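Local atomic coordinates of crispr-associated protein Cas5, dvulg subtype (Xanthomonas oryzae pv. oryzae, PDB entry 3VZI), a protein that probably cleaves CRISPR precursor RNA as a Cas5d-type endoribonuclease and binds nucleic acid in microbial CRISPR immunity. Residues W53-I58 / I118-E123; S29-T34 / I64-I69; R185-M190 / A207-G212. All blocks are in the same frame, centred on the assembly; numbering follows the deposited sequence.

Contact 1 of 3, residues W53-I58 / I118-E123; sequences WVVDSI and IAAHFE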
ATOM      1  N   TRP A  53       1.726 -13.981   5.785  1.00 48.62           N
ATOM      2  CA  TRP A  53       2.761 -13.124   5.222  1.00 47.40           C
ATOM      3  C   TRP A  53       3.238 -12.131   6.204  1.00 46.80           C
ATOM      4  O   TRP A  53       2.432 -11.402   6.780  1.00 48.32           O
ATOM      5  CB  TRP A  53       2.210 -12.378   4.036  1.00 47.02           C
ATOM      6  CG  TRP A  53       2.268 -13.213   2.811  1.00 45.20           C
ATOM      7  CD1 TRP A  53       1.226 -13.783   2.140  1.00 44.58           C
ATOM      8  CD2 TRP A  53       3.472 -13.632   2.096  1.00 45.11           C
ATOM      9  NE1 TRP A  53       1.677 -14.482   1.061  1.00 47.99           N
ATOM     10  CE2 TRP A  53       3.018 -14.434   0.982  1.00 44.96           C
ATOM     11  CE3 TRP A  53       4.826 -13.417   2.264  1.00 45.39           C
ATOM     12  CZ2 TRP A  53       3.886 -14.998   0.083  1.00 44.67           C
ATOM     13  CZ3 TRP A  53       5.701 -13.989   1.347  1.00 47.78           C
ATOM     14  CH2 TRP A  53       5.239 -14.762   0.282  1.00 46.88           C
ATOM     15  N   VAL A  54       4.547 -12.088   6.412  1.00 46.08           N
ATOM     16  CA  VAL A  54       5.153 -11.060   7.259  1.00 44.77           C
ATOM     17  C   VAL A  54       6.094 -10.200   6.434  1.00 44.49           C
ATOM     18  O   VAL A  54       7.029 -10.729   5.840  1.00 49.61           O
ATOM     19  CB  VAL A  54       5.886 -11.679   8.473  1.00 44.62           C
ATOM     20  CG1 VAL A  54       6.931 -10.739   9.039  1.00 43.74           C
ATOM     21  CG2 VAL A  54       4.890 -12.056   9.563  1.00 46.44           C
ATOM     22  N   VAL A  55       5.845  -8.888   6.411  1.00 42.40           N
ATOM     23  CA  VAL A  55       6.690  -7.908   5.731  1.00 40.03           C
ATOM     24  C   VAL A  55       7.846  -7.498   6.622  1.00 43.04           C
ATOM     25  O   VAL A  55       7.625  -7.060   7.744  1.00 50.72           O
ATOM     26  CB  VAL A  55       5.885  -6.657   5.332  1.00 38.26           C
ATOM     27  CG1 VAL A  55       6.789  -5.573   4.790  1.00 37.43           C
ATOM     28  CG2 VAL A  55       4.853  -7.018   4.274  1.00 38.16           C
ATOM     29  N   ASP A  56       9.077  -7.631   6.116  1.00 41.48           N
ATOM     30  CA  ASP A  56      10.296  -7.354   6.878  1.00 38.32           C
ATOM     31  C   ASP A  56      10.863  -5.979   6.557  1.00 39.25           C
ATOM     32  O   ASP A  56      11.369  -5.275   7.454  1.00 39.45           O
ATOM     33  CB  ASP A  56      11.360  -8.389   6.555  1.00 38.03           C
ATOM     34  CG  ASP A  56      10.843  -9.827   6.652  1.00 41.06           C
ATOM     35  OD1 ASP A  56      10.417 -10.238   7.733  1.00 41.54           O
ATOM     36  OD2 ASP A  56      10.877 -10.566   5.649  1.00 41.94           O
ATOM     37  N   SER A  57      10.833  -5.601   5.274  1.00 37.25           N
ATOM     38  CA  SER A  57      11.323  -4.279   4.874  1.00 36.03           C
ATOM     39  C   SER A  57      10.800  -3.818   3.526  1.00 35.26           C
ATOM     40  O   SER A  57      10.414  -4.620   2.696  1.00 35.49           O
ATOM     41  CB  SER A  57      12.834  -4.237   4.892  1.00 39.12           C
ATOM     42  OG  SER A  57      13.332  -4.693   3.661  1.00 45.70           O
ATOM     43  N   ILE A  58      10.763  -2.508   3.340  1.00 35.31           N
ATOM     44  CA  ILE A  58      10.319  -1.876   2.097  1.00 35.61           C
ATOM     45  C   ILE A  58      11.478  -1.015   1.601  1.00 36.76           C
ATOM     46  O   ILE A  58      12.094  -0.312   2.381  1.00 40.11           O
ATOM     47  CB  ILE A  58       9.134  -0.947   2.379  1.00 35.75           C
ATOM     48  CG1 ILE A  58       7.884  -1.770   2.706  1.00 35.50           C
ATOM     49  CG2 ILE A  58       8.883   0.031   1.231  1.00 35.32           C
ATOM     50  CD1 ILE A  58       7.065  -1.130   3.809  1.00 34.15           C
ATOM     51  N   ILE A 118       9.494  -5.144  -2.048  1.00 38.95           N
ATOM     52  CA  ILE A 118       8.977  -5.630  -0.777  1.00 37.69           C
ATOM     53  C   ILE A 118       9.802  -6.844  -0.359  1.00 39.40           C
ATOM     54  O   ILE A 118       9.967  -7.783  -1.145  1.00 42.35           O
ATOM     55  CB  ILE A 118       7.503  -6.068  -0.917  1.00 38.72           C
ATOM     56  CG1 ILE A 118       6.706  -5.070  -1.764  1.00 40.31           C
ATOM     57  CG2 ILE A 118       6.881  -6.392   0.442  1.00 36.94           C
ATOM     58  CD1 ILE A 118       5.696  -4.227  -1.033  1.00 41.91           C
ATOM     59  N   ALA A 119      10.334  -6.845   0.858  1.00 38.09           N
ATOM     60  CA  ALA A 119      11.046  -8.028   1.365  1.00 36.80           C
ATOM     61  C   ALA A 119      10.206  -8.621   2.467  1.00 40.57           C
ATOM     62  O   ALA A 119       9.992  -7.966   3.502  1.00 44.68           O
ATOM     63  CB  ALA A 119      12.399  -7.663   1.900  1.00 32.91           C
ATOM     64  N   ALA A 120       9.730  -9.853   2.254  1.00 38.49           N
ATOM     65  CA  ALA A 120       8.816 -10.479   3.172  1.00 36.77           C
ATOM     66  C   ALA A 120       9.111 -11.953   3.252  1.00 39.22           C
ATOM     67  O   ALA A 120       9.892 -12.470   2.470  1.00 40.79           O
ATOM     68  CB  ALA A 120       7.410 -10.291   2.658  1.00 36.59           C
ATOM     69  N   HIS A 121       8.450 -12.632   4.180  1.00 39.36           N
ATOM     70  CA  HIS A 121       8.421 -14.081   4.219  1.00 43.14           C
ATOM     71  C   HIS A 121       7.090 -14.461   4.806  1.00 46.24           C
ATOM     72  O   HIS A 121       6.365 -13.584   5.292  1.00 45.08           O
ATOM     73  CB  HIS A 121       9.573 -14.639   5.064  1.00 43.01           C
ATOM     74  CG  HIS A 121       9.521 -14.227   6.501  1.00 42.20           C
ATOM     75  ND1 HIS A 121      10.085 -13.076   6.950  1.00 42.92           N
ATOM     76  CD2 HIS A 121       8.939 -14.847   7.608  1.00 45.06           C
ATOM     77  CE1 HIS A 121       9.856 -12.960   8.285  1.00 46.58           C
ATOM     78  NE2 HIS A 121       9.153 -14.047   8.685  1.00 47.37           N
ATOM     79  N   PHE A 122       6.738 -15.750   4.761  1.00 47.59           N
ATOM     80  CA  PHE A 122       5.570 -16.223   5.518  1.00 50.19           C
ATOM     81  C   PHE A 122       5.940 -17.203   6.600  1.00 53.10           C
ATOM     82  O   PHE A 122       6.965 -17.891   6.506  1.00 56.04           O
ATOM     83  CB  PHE A 122       4.499 -16.848   4.617  1.00 50.94           C
ATOM     84  CG  PHE A 122       4.977 -18.029   3.802  1.00 52.07           C
ATOM     85  CD1 PHE A 122       5.478 -17.843   2.511  1.00 48.09           C
ATOM     86  CD2 PHE A 122       4.871 -19.330   4.306  1.00 51.09           C
ATOM     87  CE1 PHE A 122       5.883 -18.925   1.756  1.00 48.64           C
ATOM     88  CE2 PHE A 122       5.268 -20.410   3.550  1.00 50.97           C
ATOM     89  CZ  PHE A 122       5.781 -20.209   2.279  1.00 51.12           C
ATOM     90  N   GLU A 123       5.096 -17.258   7.623  1.00 55.19           N
ATOM     91  CA  GLU A 123       5.183 -18.275   8.661  1.00 57.31           C
ATOM     92  C   GLU A 123       3.949 -19.172   8.513  1.00 59.01           C
ATOM     93  O   GLU A 123       2.855 -18.676   8.200  1.00 57.35           O
ATOM     94  CB  GLU A 123       5.251 -17.637  10.060  1.00 57.96           C
ATOM     95  CG  GLU A 123       6.579 -16.937  10.372  1.00 62.03           C
ATOM     96  CD  GLU A 123       6.477 -15.815  11.436  1.00 65.91           C
ATOM     97  OE1 GLU A 123       6.909 -14.664  11.164  1.00 59.82           O
ATOM     98  OE2 GLU A 123       5.982 -16.081  12.559  1.00 68.57           O
TER
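Trp53 and Phe122 meet in a T-shaped stack on the buried side of this antiparallel strand pair: the edge of the Phe122 ring comes in over the six-membered ring of Trp53, centroids 5.4 Å apart and planes at 78°. Next along the same face, Ala120 CB lies 4.1 Å from Trp53 CE3, and Val55 CG2 sits beside it. Helix 35-45 covers Trp53 and Ala120, while helix 134-146 covers Phe122; Trp53 NE1 is taken by the carbonyl of His46. This side is the packed core between the central sheet and the helices of the RRM-like Cas5 fold.

The other side is looser, made of partly exposed Val54, Ser57, Ala119 and His121. A classic beta bulge, with Asp56 N and Ser57 N both donating to Ala119 O (2.8 and 3.1 Å), brings Asp56 round to His121. His121 CG sits between its backbone N and carbonyl carbon (chi1 62°), which lays the ring alongside Val54, whose CB is over one face near the rim. His121 ND1 gives a 2.9 Å hydrogen bond to the syn lone pair of Asp56 OD2, consistent with a ring held in this rotation on the more exposed face, ND1 turned to Asp56.

Contact 2 of 3, residues S29-T34 / I64-I69; sequences SYDIIT and ICFESI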
ATOM      1  N   SER A  29      -2.557  10.401   0.632  1.00 49.29           N
ATOM      2  CA  SER A  29      -1.629   9.287   0.771  1.00 46.83           C
ATOM      3  C   SER A  29      -0.501   9.493   1.754  1.00 44.68           C
ATOM      4  O   SER A  29       0.111  10.568   1.816  1.00 46.09           O
ATOM      5  CB  SER A  29      -0.981   8.968  -0.552  1.00 49.77           C
ATOM      6  OG  SER A  29      -0.200   7.791  -0.403  1.00 50.09           O
ATOM      7  N   TYR A  30      -0.213   8.441   2.507  1.00 42.61           N
ATOM      8  CA  TYR A  30       1.081   8.300   3.191  1.00 41.28           C
ATOM      9  C   TYR A  30       2.218   8.446   2.186  1.00 40.37           C
ATOM     10  O   TYR A  30       2.026   8.167   1.004  1.00 39.43           O
ATOM     11  CB  TYR A  30       1.190   6.918   3.807  1.00 39.29           C
ATOM     12  CG  TYR A  30       0.483   6.752   5.121  1.00 40.82           C
ATOM     13  CD1 TYR A  30       0.787   7.588   6.201  1.00 41.06           C
ATOM     14  CD2 TYR A  30      -0.486   5.743   5.301  1.00 40.06           C
ATOM     15  CE1 TYR A  30       0.164   7.435   7.424  1.00 42.54           C
ATOM     16  CE2 TYR A  30      -1.097   5.556   6.529  1.00 40.91           C
ATOM     17  CZ  TYR A  30      -0.763   6.403   7.583  1.00 44.14           C
ATOM     18  OH  TYR A  30      -1.362   6.264   8.809  1.00 49.54           O
ATOM     19  N   ASP A  31       3.390   8.868   2.663  1.00 40.17           N
ATOM     20  CA  ASP A  31       4.562   9.093   1.810  1.00 40.47           C
ATOM     21  C   ASP A  31       5.069   7.836   1.135  1.00 41.32           C
ATOM     22  O   ASP A  31       5.711   7.933   0.084  1.00 45.37           O
ATOM     23  CB  ASP A  31       5.725   9.649   2.620  1.00 41.14           C
ATOM     24  CG  ASP A  31       5.557  11.105   2.990  1.00 44.37           C
ATOM     25  OD1 ASP A  31       4.415  11.533   3.280  1.00 45.31           O
ATOM     26  OD2 ASP A  31       6.594  11.818   3.036  1.00 46.22           O
ATOM     27  N   ILE A  32       4.849   6.670   1.752  1.00 39.29           N
ATOM     28  CA  ILE A  32       5.293   5.398   1.176  1.00 38.99           C
ATOM     29  C   ILE A  32       4.260   4.292   1.426  1.00 41.03           C
ATOM     30  O   ILE A  32       3.418   4.420   2.331  1.00 40.50           O
ATOM     31  CB  ILE A  32       6.654   4.945   1.763  1.00 38.03           C
ATOM     32  CG1 ILE A  32       6.505   4.563   3.254  1.00 37.58           C
ATOM     33  CG2 ILE A  32       7.706   6.015   1.555  1.00 35.99           C
ATOM     34  CD1 ILE A  32       7.640   3.732   3.823  1.00 34.79           C
ATOM     35  N   ILE A  33       4.333   3.200   0.653  1.00 39.82           N
ATOM     36  CA  ILE A  33       3.490   2.017   0.926  1.00 40.17           C
ATOM     37  C   ILE A  33       3.615   1.621   2.401  1.00 39.62           C
ATOM     38  O   ILE A  33       4.726   1.658   2.988  1.00 36.85           O
ATOM     39  CB  ILE A  33       3.873   0.820   0.006  1.00 41.60           C
ATOM     40  CG1 ILE A  33       2.853  -0.341   0.101  1.00 42.36           C
ATOM     41  CG2 ILE A  33       5.336   0.404   0.224  1.00 41.83           C
ATOM     42  CD1 ILE A  33       3.151  -1.555  -0.794  1.00 40.25           C
ATOM     43  N   THR A  34       2.465   1.299   2.995  1.00 38.48           N
ATOM     44  CA  THR A  34       2.372   0.779   4.358  1.00 36.50           C
ATOM     45  C   THR A  34       2.660  -0.708   4.350  1.00 37.30           C
ATOM     46  O   THR A  34       2.502  -1.372   3.284  1.00 36.53           O
ATOM     47  CB  THR A  34       0.938   0.933   4.873  1.00 39.28           C
ATOM     48  OG1 THR A  34       0.041   0.177   4.042  1.00 40.95           O
ATOM     49  CG2 THR A  34       0.498   2.399   4.933  1.00 37.78           C
ATOM     50  N   ILE A  64       9.581  10.705  -3.563  1.00 52.86           N
ATOM     51  CA  ILE A  64       8.253  10.937  -3.040  1.00 50.30           C
ATOM     52  C   ILE A  64       7.672  12.220  -3.621  1.00 54.08           C
ATOM     53  O   ILE A  64       8.102  13.285  -3.235  1.00 56.39           O
ATOM     54  CB  ILE A  64       8.356  11.010  -1.521  1.00 46.56           C
ATOM     55  CG1 ILE A  64       8.773   9.638  -0.993  1.00 46.46           C
ATOM     56  CG2 ILE A  64       7.033  11.406  -0.912  1.00 49.97           C
ATOM     57  CD1 ILE A  64       9.470   9.644   0.347  1.00 44.55           C
ATOM     58  N   CYS A  65       6.726  12.110  -4.562  1.00 56.99           N
ATOM     59  CA  CYS A  65       6.038  13.265  -5.160  1.00 59.62           C
ATOM     60  C   CYS A  65       4.541  13.078  -5.086  1.00 58.77           C
ATOM     61  O   CYS A  65       4.055  11.977  -5.267  1.00 60.43           O
ATOM     62  CB  CYS A  65       6.378  13.449  -6.640  1.00 67.10           C
ATOM     63  SG  CYS A  65       8.014  12.901  -7.139  1.00 83.88           S
ATOM     64  N   PHE A  66       3.801  14.167  -4.888  1.00 58.21           N
ATOM     65  CA  PHE A  66       2.364  14.076  -4.744  1.00 57.26           C
ATOM     66  C   PHE A  66       1.687  14.762  -5.905  1.00 61.76           C
ATOM     67  O   PHE A  66       2.341  15.429  -6.687  1.00 64.52           O
ATOM     68  CB  PHE A  66       1.915  14.663  -3.392  1.00 56.56           C
ATOM     69  CG  PHE A  66       2.240  13.785  -2.222  1.00 53.63           C
ATOM     70  CD1 PHE A  66       1.411  12.700  -1.894  1.00 53.64           C
ATOM     71  CD2 PHE A  66       3.396  13.993  -1.479  1.00 52.71           C
ATOM     72  CE1 PHE A  66       1.720  11.850  -0.832  1.00 52.36           C
ATOM     73  CE2 PHE A  66       3.715  13.135  -0.417  1.00 53.51           C
ATOM     74  CZ  PHE A  66       2.875  12.068  -0.089  1.00 50.16           C
ATOM     75  N   GLU A  67       0.373  14.596  -6.016  1.00 64.51           N
ATOM     76  CA  GLU A  67      -0.399  15.188  -7.087  1.00 66.71           C
ATOM     77  C   GLU A  67      -1.840  15.290  -6.614  1.00 68.77           C
ATOM     78  O   GLU A  67      -2.372  14.335  -6.050  1.00 63.29           O
ATOM     79  CB  GLU A  67      -0.313  14.310  -8.328  1.00 69.68           C
ATOM     80  CG  GLU A  67      -0.617  14.999  -9.644  1.00 77.76           C
ATOM     81  CD  GLU A  67      -0.536  14.043 -10.823  1.00 80.52           C
ATOM     82  OE1 GLU A  67      -0.285  12.847 -10.583  1.00 82.31           O
ATOM     83  OE2 GLU A  67      -0.742  14.469 -11.985  1.00 84.01           O
ATOM     84  N   SER A  68      -2.460  16.457  -6.814  1.00 73.63           N
ATOM     85  CA  SER A  68      -3.889  16.584  -6.584  1.00 78.84           C
ATOM     86  C   SER A  68      -4.676  16.150  -7.803  1.00 83.92           C
ATOM     87  O   SER A  68      -4.440  16.622  -8.915  1.00 86.24           O
ATOM     88  CB  SER A  68      -4.286  17.984  -6.144  1.00 81.63           C
ATOM     89  OG  SER A  68      -4.173  18.083  -4.739  1.00 80.45           O
ATOM     90  N   ILE A  69      -5.625  15.250  -7.550  1.00 87.72           N
ATOM     91  CA  ILE A  69      -6.354  14.504  -8.580  1.00 90.93           C
ATOM     92  C   ILE A  69      -7.872  14.389  -8.293  1.00 93.88           C
ATOM     93  O   ILE A  69      -8.281  14.222  -7.140  1.00 93.56           O
ATOM     94  CB  ILE A  69      -5.652  13.144  -8.773  1.00 85.34           C
ATOM     95  CG1 ILE A  69      -4.650  13.275  -9.913  1.00 89.21           C
ATOM     96  CG2 ILE A  69      -6.621  11.987  -8.980  1.00 84.15           C
ATOM     97  CD1 ILE A  69      -3.332  12.590  -9.640  1.00 89.08           C
TER
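Ser29 OG, whose CB rests against the ring of Phe66, is gripped twice: it donates to Tyr30 O at 2.7 Å, on a lone pair in the carbonyl plane, and takes the backbone N-H of Phe18. Ser29 begins the loop leading from strand 27-28 into helix 35-45, the first helix of this RRM-like chain, and Thr34 closes that loop as the N-cap, its OG1 bonded to Ala37 N. Segment 64-69 meets this loop as it enters the short strand 66-69.

No hydrogen bond joins the two segments; the side chains of Phe66 and Ile64 pack on backbone and side-chain atoms of the loop. Phe66 presents the rim of its ring to Ser29 CB, which lies in the ring plane 4.0 Å from Phe66 CE1. Ser29 O lies obliquely, 3.4 Å from Phe66 CE1. On the neighbouring corner Asp31 OD1 stands 3.7 Å from Phe66 CZ, with carboxylate and ring planes 67° apart. Tyr30 O and Asp31 OD1 lie at the ring edge, where the C-H rim is slightly positive. Leu111 of strand 108-112 touches both Ser29 and Phe66.

Ile64 packs on Asp31 and Ile32. Its CG1, held anti to its own carbonyl carbon (chi1 -66°), lies against Asp31 O, and CG2 passes beside Asp31 OD2 at about a right angle to that side chain. Farther along, Ile32 turns its long branch to strand 184-194 and leaves the short one facing back, Ile32 CG2 lying 4.2 Å from Ile64 CD1.

Contact 3 of 3, residues R185-M190 / A207-G212; sequences RDLGWM and ARMVDG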
ATOM      1  N   ARG A 185      16.262   9.223   7.296  1.00 57.10           N
ATOM      2  CA  ARG A 185      15.160  10.161   7.191  1.00 53.66           C
ATOM      3  C   ARG A 185      14.058   9.699   8.091  1.00 52.45           C
ATOM      4  O   ARG A 185      13.720   8.513   8.114  1.00 55.38           O
ATOM      5  CB  ARG A 185      14.648  10.274   5.761  1.00 51.72           C
ATOM      6  CG  ARG A 185      15.602  10.982   4.827  1.00 56.33           C
ATOM      7  CD  ARG A 185      15.013  11.175   3.425  1.00 63.47           C
ATOM      8  NE  ARG A 185      16.029  11.545   2.429  1.00 64.05           N
ATOM      9  CZ  ARG A 185      16.515  12.779   2.259  1.00 69.11           C
ATOM     10  NH1 ARG A 185      16.088  13.799   2.999  1.00 68.18           N
ATOM     11  NH2 ARG A 185      17.438  13.002   1.333  1.00 75.36           N
ATOM     12  N   ASP A 186      13.496  10.622   8.847  1.00 54.33           N
ATOM     13  CA  ASP A 186      12.376  10.263   9.697  1.00 56.80           C
ATOM     14  C   ASP A 186      11.094  10.547   8.922  1.00 54.42           C
ATOM     15  O   ASP A 186      10.818  11.681   8.595  1.00 55.78           O
ATOM     16  CB  ASP A 186      12.436  10.996  11.044  1.00 58.79           C
ATOM     17  CG  ASP A 186      11.197  10.765  11.886  1.00 65.19           C
ATOM     18  OD1 ASP A 186      10.774   9.593  11.994  1.00 66.08           O
ATOM     19  OD2 ASP A 186      10.631  11.753  12.422  1.00 67.81           O
ATOM     20  N   LEU A 187      10.354   9.498   8.575  1.00 55.85           N
ATOM     21  CA  LEU A 187       9.049   9.635   7.892  1.00 53.54           C
ATOM     22  C   LEU A 187       7.903   9.744   8.893  1.00 51.37           C
ATOM     23  O   LEU A 187       6.778  10.001   8.522  1.00 46.17           O
ATOM     24  CB  LEU A 187       8.782   8.426   7.006  1.00 53.95           C
ATOM     25  CG  LEU A 187       9.828   7.934   6.009  1.00 53.31           C
ATOM     26  CD1 LEU A 187       9.411   6.550   5.531  1.00 48.13           C
ATOM     27  CD2 LEU A 187       9.924   8.909   4.831  1.00 53.43           C
ATOM     28  N   GLY A 188       8.223   9.534  10.171  1.00 52.95           N
ATOM     29  CA  GLY A 188       7.294   9.735  11.260  1.00 47.12           C
ATOM     30  C   GLY A 188       6.280   8.621  11.297  1.00 47.34           C
ATOM     31  O   GLY A 188       6.440   7.573  10.653  1.00 48.16           O
ATOM     32  N   TRP A 189       5.223   8.865  12.049  1.00 46.81           N
ATOM     33  CA  TRP A 189       4.238   7.863  12.346  1.00 45.74           C
ATOM     34  C   TRP A 189       3.388   7.527  11.167  1.00 49.56           C
ATOM     35  O   TRP A 189       2.967   8.432  10.380  1.00 50.78           O
ATOM     36  CB  TRP A 189       3.369   8.316  13.484  1.00 43.69           C
ATOM     37  CG  TRP A 189       4.046   8.264  14.816  1.00 44.53           C
ATOM     38  CD1 TRP A 189       4.549   9.325  15.534  1.00 44.96           C
ATOM     39  CD2 TRP A 189       4.305   7.087  15.656  1.00 44.76           C
ATOM     40  NE1 TRP A 189       5.067   8.914  16.723  1.00 45.42           N
ATOM     41  CE2 TRP A 189       4.953   7.594  16.872  1.00 45.26           C
ATOM     42  CE3 TRP A 189       4.075   5.726  15.534  1.00 44.26           C
ATOM     43  CZ2 TRP A 189       5.348   6.758  17.914  1.00 44.90           C
ATOM     44  CZ3 TRP A 189       4.477   4.893  16.595  1.00 46.41           C
ATOM     45  CH2 TRP A 189       5.102   5.403  17.757  1.00 44.39           C
ATOM     46  N   MET A 190       3.121   6.222  11.049  1.00 45.61           N
ATOM     47  CA  MET A 190       2.302   5.712   9.981  1.00 45.57           C
ATOM     48  C   MET A 190       1.689   4.360  10.340  1.00 48.61           C
ATOM     49  O   MET A 190       2.175   3.652  11.258  1.00 44.68           O
ATOM     50  CB  MET A 190       3.117   5.630   8.684  1.00 43.55           C
ATOM     51  CG  MET A 190       4.165   4.543   8.628  1.00 40.93           C
ATOM     52  SD  MET A 190       5.063   4.693   7.069  1.00 42.84           S
ATOM     53  CE  MET A 190       3.815   4.031   5.942  1.00 41.37           C
ATOM     54  N   ALA A 207       8.164   5.300  11.069  1.00 41.23           N
ATOM     55  CA  ALA A 207       8.958   4.739   9.979  1.00 40.94           C
ATOM     56  C   ALA A 207      10.231   5.547   9.907  1.00 44.79           C
ATOM     57  O   ALA A 207      10.173   6.782  10.075  1.00 48.84           O
ATOM     58  CB  ALA A 207       8.197   4.783   8.659  1.00 34.49           C
ATOM     59  N   ARG A 208      11.365   4.861   9.711  1.00 45.11           N
ATOM     60  CA  ARG A 208      12.643   5.509   9.466  1.00 48.26           C
ATOM     61  C   ARG A 208      13.264   4.898   8.210  1.00 48.66           C
ATOM     62  O   ARG A 208      13.194   3.681   7.971  1.00 46.19           O
ATOM     63  CB  ARG A 208      13.587   5.427  10.675  1.00 52.05           C
ATOM     64  CG  ARG A 208      14.968   6.031  10.385  1.00 65.71           C
ATOM     65  CD  ARG A 208      15.936   5.977  11.572  1.00 77.73           C
ATOM     66  NE  ARG A 208      16.240   4.593  11.954  1.00 86.15           N
ATOM     67  CZ  ARG A 208      17.448   4.025  11.914  1.00 93.85           C
ATOM     68  NH1 ARG A 208      18.525   4.726  11.546  1.00 93.94           N
ATOM     69  NH2 ARG A 208      17.577   2.741  12.267  1.00 90.51           N
ATOM     70  N   MET A 209      13.860   5.762   7.394  1.00 49.51           N
ATOM     71  CA  MET A 209      14.350   5.359   6.078  1.00 47.38           C
ATOM     72  C   MET A 209      15.849   5.589   6.028  1.00 48.13           C
ATOM     73  O   MET A 209      16.325   6.701   6.327  1.00 49.09           O
ATOM     74  CB  MET A 209      13.648   6.185   5.006  1.00 46.58           C
ATOM     75  CG  MET A 209      13.724   5.612   3.598  1.00 49.03           C
ATOM     76  SD  MET A 209      12.721   6.579   2.438  1.00 53.01           S
ATOM     77  CE  MET A 209      13.641   8.104   2.316  1.00 51.37           C
ATOM     78  N   VAL A 210      16.596   4.548   5.675  1.00 44.83           N
ATOM     79  CA  VAL A 210      18.054   4.667   5.532  1.00 45.32           C
ATOM     80  C   VAL A 210      18.436   4.273   4.101  1.00 46.51           C
ATOM     81  O   VAL A 210      18.296   3.107   3.719  1.00 48.27           O
ATOM     82  CB  VAL A 210      18.790   3.810   6.592  1.00 43.02           C
ATOM     83  CG1 VAL A 210      20.281   3.693   6.305  1.00 43.03           C
ATOM     84  CG2 VAL A 210      18.575   4.396   7.967  1.00 40.58           C
ATOM     85  N   ASP A 211      18.897   5.245   3.310  1.00 47.01           N
ATOM     86  CA  ASP A 211      19.221   5.024   1.878  1.00 47.25           C
ATOM     87  C   ASP A 211      18.083   4.289   1.130  1.00 45.93           C
ATOM     88  O   ASP A 211      18.320   3.369   0.352  1.00 46.61           O
ATOM     89  CB  ASP A 211      20.579   4.303   1.688  1.00 45.62           C
ATOM     90  CG  ASP A 211      21.764   5.094   2.254  1.00 51.93           C
ATOM     91  OD1 ASP A 211      21.749   6.344   2.172  1.00 56.85           O
ATOM     92  OD2 ASP A 211      22.732   4.483   2.785  1.00 53.25           O
ATOM     93  N   GLY A 212      16.845   4.696   1.377  1.00 45.80           N
ATOM     94  CA  GLY A 212      15.680   4.032   0.773  1.00 43.88           C
ATOM     95  C   GLY A 212      15.057   2.920   1.607  1.00 41.72           C
ATOM     96  O   GLY A 212      13.852   2.643   1.496  1.00 40.88           O
TER
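Arg185 runs alongside Met209, both pointing the same way from one face of the sheet. Starting at the backbone, Arg185 CB lies 4.0 Å from Met209 O. The chain then stays extended through CG, and Arg185 CD packs against the methyl CE of Met209 at 3.5 Å. NE passes the same methyl, which sits near the plane of the guanidinium at its edge, and the tip leaves the pair: NH2 makes a weak hydrogen bond to Pro179 O. The Met209 chain bends at its last torsion (chi3 70°), which brings CE against Arg185 CD.

The backbones of these two residues exchange hydrogen bonds, Met209 N to Arg185 O being 2.8 Å. They belong to the long beta hairpin of strands 184-194 and 202-210, whose register slips at a classic beta bulge: Leu187 N bonds to Ala207 O at 3.1 Å, and Gly188 N adds a weak bond to that oxygen. Within the same bulge, Ala207 N bonds back to Gly188 O. Ala207 CB packs against both Leu187 CD1, at 3.8 Å, and Met190 SD, at 3.5 Å. On the face that carries Asp186 and Arg208, Asp186 pairs with Arg206 and Arg208 with Glu184, both salt bridges.

How the contacts relate
From the N terminus, contact 2 opens first, at 29-34, and contact 1 opens at 53-58 before 64-69 closes contact 2; 118-123 then closes contact 1, so the two loops cross. Contact 3 comes later and stands in series with both, 207-212 closing the short loop of a hairpin. The 29-34 loop lies between the others: Ile33 packs on Ile58 and Ile118 at that end of the contact 1 segments, while Ile32 packs on Leu187 and Met190 of contact 3, and Tyr30 and Thr34 on Met190. Together the three tie the central sheet, the loop leading into helix 35-45, the small sheet carrying 66-69 and the late hairpin into one body.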